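Local coordinates for protein ESSB (Staphylococcus aureus, PDB 4ANN) that is an integral membrane component of the type VII (Ess) secretion system, probably required for secretion of EsxA and EsxB, represented here by its cytoplasmic fragment, at residues H69-F72 / D73-K76; Q42-P45 / Y46-D49. All blocks are in the same frame, centred on the assembly; numbering follows the deposited sequence.

Contact 1. Residues H69-F72 / D73-K76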
ATOM      1  N   HIS A  69     -13.368  -0.128  -6.611  1.00 13.98           N
ATOM      2  CA  HIS A  69     -12.178  -0.096  -5.770  1.00 13.90           C
ATOM      3  C   HIS A  69     -12.467   0.821  -4.591  1.00 14.72           C
ATOM      4  O   HIS A  69     -12.719   2.014  -4.731  1.00 25.61           O
ATOM      5  CB  HIS A  69     -11.017   0.331  -6.620  1.00 16.76           C
ATOM      6  CG  HIS A  69     -10.613  -0.767  -7.580  1.00 18.58           C
ATOM      7  ND1 HIS A  69      -9.922  -0.567  -8.718  1.00 18.86           N
ATOM      8  CD2 HIS A  69     -10.811  -2.118  -7.561  1.00 24.75           C
ATOM      9  CE1 HIS A  69      -9.667  -1.662  -9.358  1.00 21.51           C
ATOM     10  NE2 HIS A  69     -10.203  -2.660  -8.684  1.00 25.66           N
ATOM     11  N   THR A  70     -12.424   0.264  -3.383  1.00  9.29           N
ATOM     12  CA  THR A  70     -12.757   0.954  -2.144  1.00  9.85           C
ATOM     13  C   THR A  70     -11.508   1.464  -1.487  1.00  7.68           C
ATOM     14  O   THR A  70     -10.621   0.681  -1.148  1.00  7.89           O
ATOM     15  CB  THR A  70     -13.483  -0.034  -1.204  1.00 10.76           C
ATOM     16  OG1 THR A  70     -14.710  -0.428  -1.804  1.00 15.61           O
ATOM     17  CG2 THR A  70     -13.770   0.540   0.150  1.00 13.66           C
ATOM     18  N   PRO A  71     -11.353   2.771  -1.275  1.00  7.55           N
ATOM     19  CA  PRO A  71     -10.154   3.266  -0.577  1.00  7.16           C
ATOM     20  C   PRO A  71     -10.024   2.708   0.816  1.00  6.27           C
ATOM     21  O   PRO A  71     -11.038   2.515   1.524  1.00  6.68           O
ATOM     22  CB  PRO A  71     -10.384   4.789  -0.511  1.00  9.64           C
ATOM     23  CG  PRO A  71     -11.353   5.039  -1.617  1.00 10.83           C
ATOM     24  CD  PRO A  71     -12.256   3.862  -1.682  1.00  9.21           C
ATOM     25  N   PHE A  72      -8.800   2.538   1.280  1.00  6.42           N
ATOM     26  CA  PHE A  72      -8.531   2.071   2.647  1.00  6.34           C
ATOM     27  C   PHE A  72      -9.351   2.829   3.691  1.00  6.04           C
ATOM     28  O   PHE A  72      -9.877   2.232   4.605  1.00  6.61           O
ATOM     29  CB  PHE A  72      -7.039   2.159   2.940  1.00  6.94           C
ATOM     30  CG  PHE A  72      -6.717   2.064   4.414  1.00  6.05           C
ATOM     31  CD1 PHE A  72      -6.684   0.831   5.062  1.00  7.08           C
ATOM     32  CD2 PHE A  72      -6.511   3.202   5.163  1.00  6.85           C
ATOM     33  CE1 PHE A  72      -6.463   0.755   6.437  1.00  7.58           C
ATOM     34  CE2 PHE A  72      -6.293   3.112   6.544  1.00  7.79           C
ATOM     35  CZ  PHE A  72      -6.273   1.904   7.159  1.00  8.20           C
ATOM     36  N   ASP A  73      -9.364   4.159   3.611  0.70  6.46           N
ATOM     37  CA  ASP A  73      -9.978   4.904   4.689  0.70  6.94           C
ATOM     38  C   ASP A  73     -11.455   4.612   4.868  0.70  7.28           C
ATOM     39  O   ASP A  73     -12.018   4.917   5.929  0.70  8.35           O
ATOM     40  CB  ASP A  73      -9.803   6.411   4.489  0.70  8.23           C
ATOM     41  CG  ASP A  73      -8.409   6.919   4.783  0.70  8.65           C
ATOM     42  OD1 ASP A  73      -7.621   6.271   5.448  0.70  8.48           O
ATOM     43  OD2 ASP A  73      -8.200   8.083   4.304  0.70 11.18           O
ATOM     44  N   ASN A  74     -12.099   4.024   3.850  1.00  6.61           N
ATOM     45  CA  ASN A  74     -13.521   3.667   3.999  1.00  7.04           C
ATOM     46  C   ASN A  74     -13.752   2.569   5.005  1.00  6.69           C
ATOM     47  O   ASN A  74     -14.875   2.390   5.482  1.00  8.41           O
ATOM     48  CB  ASN A  74     -14.068   3.209   2.615  1.00  8.46           C
ATOM     49  CG  ASN A  74     -14.218   4.333   1.652  1.00  9.19           C
ATOM     50  OD1 ASN A  74     -13.475   5.358   1.687  1.00 11.23           O
ATOM     51  ND2 ASN A  74     -15.152   4.137   0.735  1.00 11.92           N
ATOM     52  N   ILE A  75     -12.740   1.769   5.354  1.00  6.50           N
ATOM     53  CA  ILE A  75     -12.957   0.638   6.241  1.00  6.56           C
ATOM     54  C   ILE A  75     -13.070   1.048   7.719  1.00  6.16           C
ATOM     55  O   ILE A  75     -13.427   0.244   8.551  1.00  6.66           O
ATOM     56  CB  ILE A  75     -11.893  -0.466   6.096  1.00  6.86           C
ATOM     57  CG1 ILE A  75     -10.581  -0.193   6.776  1.00  6.62           C
ATOM     58  CG2 ILE A  75     -11.705  -0.847   4.620  1.00  8.08           C
ATOM     59  CD1 ILE A  75      -9.641  -1.406   6.797  1.00  8.12           C
ATOM     60  N   LYS A  76     -12.763   2.297   8.041  1.00  6.49           N
ATOM     61  CA  LYS A  76     -12.703   2.718   9.435  1.00  6.61           C
ATOM     62  C   LYS A  76     -14.044   2.644  10.136  1.00  7.34           C
ATOM     63  O   LYS A  76     -14.092   2.470  11.356  1.00  8.95           O
ATOM     64  CB  LYS A  76     -12.125   4.127   9.533  1.00  7.54           C
ATOM     65  CG  LYS A  76     -10.704   4.225   9.035  1.00  8.12           C
ATOM     66  CD  LYS A  76     -10.082   5.598   9.104  1.00  9.03           C
ATOM     67  CE  LYS A  76      -8.695   5.664   8.587  1.00  8.57           C
ATOM     68  NZ  LYS A  76      -8.122   7.021   8.682  1.00  9.52           N
TER
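The F72 ring has the D73 carboxylate at its edge, with OD1 near the ring plane and the two flat groups turned 60° apart. Here the short edge strand 70-71 runs into a 3-10 turn. D73 was deposited in two conformers, so its approach to the ring is doubtful. I75 CD1 and K76 CE reach the same ring obliquely; F72 CE1 and I75 CD1 are 3.9 Å apart. Two successive i to i+3 bonds define the turn. N74 N binds P71 O at 3.0 Å, and I75 N binds F72 O at 3.0 Å with a nearly straight N-H (170°). The buried F72 ring packs on L110 and P107. I75 holds CG1 between backbone N and carbonyl carbon (chi1 78°). This puts CG1 3.3 Å from F72 O and carries CD1 on to the ring. I75 also meets Y86 and L87, tying the turn to helix 80-89. On the exposed flank the N74 amide crosses the P71 ring, with ND2 3.8 Å from P71 CD. Next to it, T70 CG2 touches N74 CB at 3.6 Å.

Contact 2. Residues Q42-P45 / Y46-D49; sequences QHSP and YFID
S44 packs tightly against Y46 and F47, while H43 and D49 meet on the more exposed side. S44 grips the chain through two oxygens. Its OG accepts the N-H of Y46 at 3.1 Å in a nearly straight bond (168°), and its carbonyl O takes a weak bond from F47 N. The OG stands anti to the S44 N (chi1 164°), which turns it forward, toward Y46 N. The same OG lies at the edge of the F47 ring, near its plane, 3.5 Å from CD2. That buried ring also meets Y101. Outside, P45 CB lies over one face of the Y46 ring, and P45 CG is 4.0 Å from Y46 CE2. The looser side is polar. H43 ND1 donates to D49 OD1 at 2.8 Å, within the imidazole plane and onto the syn lone pair, although ring and carboxylate are turned 67° apart. A water bridges the two arms of the loop. It accepts from S44 N at 2.9 Å and sits 2.6 Å from D49 OD1, and it also faces F47 O. It cannot donate to all the acceptors around it, so its bonds are not fixed. R123 binds the carbonyls of Q42 and I48, closing the loop ends. The centre of the loop is a type I beta turn from S44 to F47, with P45 at its second position, reinforced by an ST turn from S44.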
ATOM      1  N   GLN A  42       0.118  -2.298 -17.779  1.00 12.87           N
ATOM      2  CA  GLN A  42      -0.401  -3.627 -17.983  1.00 12.96           C
ATOM      3  C   GLN A  42      -1.318  -4.020 -16.822  1.00 12.06           C
ATOM      4  O   GLN A  42      -0.976  -3.791 -15.681  1.00 13.85           O
ATOM      5  CB  GLN A  42       0.773  -4.613 -18.071  1.00 16.09           C
ATOM      6  CG  GLN A  42       0.393  -5.975 -18.499  1.00 22.08           C
ATOM      7  CD  GLN A  42       1.572  -6.866 -18.918  1.00 24.06           C
ATOM      8  OE1 GLN A  42       1.961  -6.865 -20.099  1.00 41.05           O
ATOM      9  NE2 GLN A  42       2.104  -7.567 -17.945  1.00 31.53           N
ATOM     10  N   HIS A  43      -2.470  -4.606 -17.084  1.00 14.46           N
ATOM     11  CA  HIS A  43      -3.285  -5.085 -15.988  1.00 13.85           C
ATOM     12  C   HIS A  43      -2.504  -6.028 -15.079  1.00 14.36           C
ATOM     13  O   HIS A  43      -1.796  -6.912 -15.573  1.00 16.12           O
ATOM     14  CB  HIS A  43      -4.531  -5.801 -16.508  1.00 17.58           C
ATOM     15  CG  HIS A  43      -5.341  -6.272 -15.331  1.00 19.02           C
ATOM     16  ND1 HIS A  43      -6.095  -5.467 -14.487  1.00 19.51           N
ATOM     17  CD2 HIS A  43      -5.475  -7.520 -14.851  1.00 20.95           C
ATOM     18  CE1 HIS A  43      -6.691  -6.198 -13.574  1.00 23.43           C
ATOM     19  NE2 HIS A  43      -6.312  -7.450 -13.765  1.00 22.73           N
ATOM     20  N   SER A  44      -2.678  -5.826 -13.766  1.00 13.01           N
ATOM     21  CA  SER A  44      -2.139  -6.687 -12.751  1.00 12.95           C
ATOM     22  C   SER A  44      -3.205  -6.922 -11.677  1.00 13.24           C
ATOM     23  O   SER A  44      -3.870  -5.936 -11.309  1.00 14.68           O
ATOM     24  CB  SER A  44      -0.951  -6.052 -12.032  1.00 13.61           C
ATOM     25  OG  SER A  44      -0.661  -6.745 -10.814  1.00 14.65           O
ATOM     26  N   PRO A  45      -3.322  -8.123 -11.173  1.00 13.89           N
ATOM     27  CA  PRO A  45      -4.347  -8.329 -10.093  1.00 15.05           C
ATOM     28  C   PRO A  45      -4.024  -7.585  -8.827  1.00 12.11           C
ATOM     29  O   PRO A  45      -4.864  -7.580  -7.949  1.00 14.43           O
ATOM     30  CB  PRO A  45      -4.303  -9.830  -9.856  1.00 18.84           C
ATOM     31  CG  PRO A  45      -3.088 -10.321 -10.512  1.00 20.95           C
ATOM     32  CD  PRO A  45      -2.592  -9.338 -11.490  1.00 17.42           C
ATOM     33  N   TYR A  46      -2.842  -7.004  -8.681  1.00 11.33           N
ATOM     34  CA  TYR A  46      -2.454  -6.349  -7.451  1.00 10.60           C
ATOM     35  C   TYR A  46      -2.429  -4.833  -7.550  1.00  9.18           C
ATOM     36  O   TYR A  46      -2.113  -4.209  -6.551  1.00  9.30           O
ATOM     37  CB  TYR A  46      -1.071  -6.825  -7.008  1.00 11.48           C
ATOM     38  CG  TYR A  46      -1.137  -8.325  -6.768  1.00 12.71           C
ATOM     39  CD1 TYR A  46      -1.865  -8.837  -5.684  1.00 14.97           C
ATOM     40  CD2 TYR A  46      -0.477  -9.219  -7.582  1.00 16.79           C
ATOM     41  CE1 TYR A  46      -1.954 -10.181  -5.429  1.00 18.73           C
ATOM     42  CE2 TYR A  46      -0.553 -10.604  -7.382  1.00 20.17           C
ATOM     43  CZ  TYR A  46      -1.296 -11.032  -6.294  1.00 20.58           C
ATOM     44  OH  TYR A  46      -1.386 -12.377  -6.065  1.00 31.86           O
ATOM     45  N   PHE A  47      -2.786  -4.247  -8.688  1.00  9.11           N
ATOM     46  CA  PHE A  47      -2.700  -2.824  -8.874  1.00  8.42           C
ATOM     47  C   PHE A  47      -3.951  -2.234  -9.530  1.00  8.60           C
ATOM     48  O   PHE A  47      -4.609  -2.876 -10.346  1.00 10.29           O
ATOM     49  CB  PHE A  47      -1.504  -2.418  -9.766  1.00  9.20           C
ATOM     50  CG  PHE A  47      -0.192  -2.647  -9.093  1.00  8.34           C
ATOM     51  CD1 PHE A  47       0.337  -1.665  -8.279  1.00  8.45           C
ATOM     52  CD2 PHE A  47       0.520  -3.821  -9.265  1.00  9.78           C
ATOM     53  CE1 PHE A  47       1.558  -1.859  -7.655  1.00  8.43           C
ATOM     54  CE2 PHE A  47       1.737  -3.996  -8.606  1.00 10.49           C
ATOM     55  CZ  PHE A  47       2.265  -3.028  -7.811  1.00  9.57           C
ATOM     56  N   ILE A  48      -4.243  -1.004  -9.182  1.00  8.83           N
ATOM     57  CA  ILE A  48      -5.202  -0.149  -9.895  1.00 10.19           C
ATOM     58  C   ILE A  48      -4.793  -0.133 -11.349  1.00  9.08           C
ATOM     59  O   ILE A  48      -3.598   0.001 -11.684  1.00 10.12           O
ATOM     60  CB  ILE A  48      -5.141   1.309  -9.280  1.00 13.59           C
ATOM     61  CG1 ILE A  48      -5.545   1.281  -7.792  1.00 13.99           C
ATOM     62  CG2 ILE A  48      -5.858   2.325 -10.091  1.00 17.11           C
ATOM     63  CD1 ILE A  48      -6.985   0.990  -7.602  1.00 17.22           C
ATOM     64  N   ASP A  49      -5.753  -0.224 -12.249  1.00  9.86           N
ATOM     65  CA  ASP A  49      -5.475  -0.076 -13.670  1.00 10.99           C
ATOM     66  C   ASP A  49      -4.971   1.346 -13.976  1.00 10.40           C
ATOM     67  O   ASP A  49      -5.355   2.293 -13.326  1.00 11.69           O
ATOM     68  CB  ASP A  49      -6.704  -0.347 -14.500  1.00 13.93           C
ATOM     69  CG  ASP A  49      -6.996  -1.856 -14.580  1.00 19.01           C
ATOM     70  OD1 ASP A  49      -6.099  -2.711 -14.400  1.00 21.93           O
ATOM     71  OD2 ASP A  49      -8.184  -2.180 -14.889  1.00 27.66           O
TER
HETATM   72  O   HOH W   1      -3.918  -3.301 -13.087  1.00 13.95           O

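How the contacts relate
Both contacts are local and partly buried. Contact 1 includes an outer strand of the sheet 70-71, 110-112, 118-120, and contact 2 pairs with its other outer strand. From strand 70-71, contact 1 continues toward helix 80-89. Contact 2 is a loop before strand 50-54 that pairs through its backbone with A120. Each buries one aromatic ring, F72 or F47. Their chemistry differs. The 3-10 turn is held by backbone bonds and hydrophobic packing, with a weak and doubtful K76-D73 salt bridge at its surface. The loop relies on a serine hydroxyl, a histidine-aspartate bond and a water. They touch where H69 ND1 packs 3.5 Å from I48 CD1.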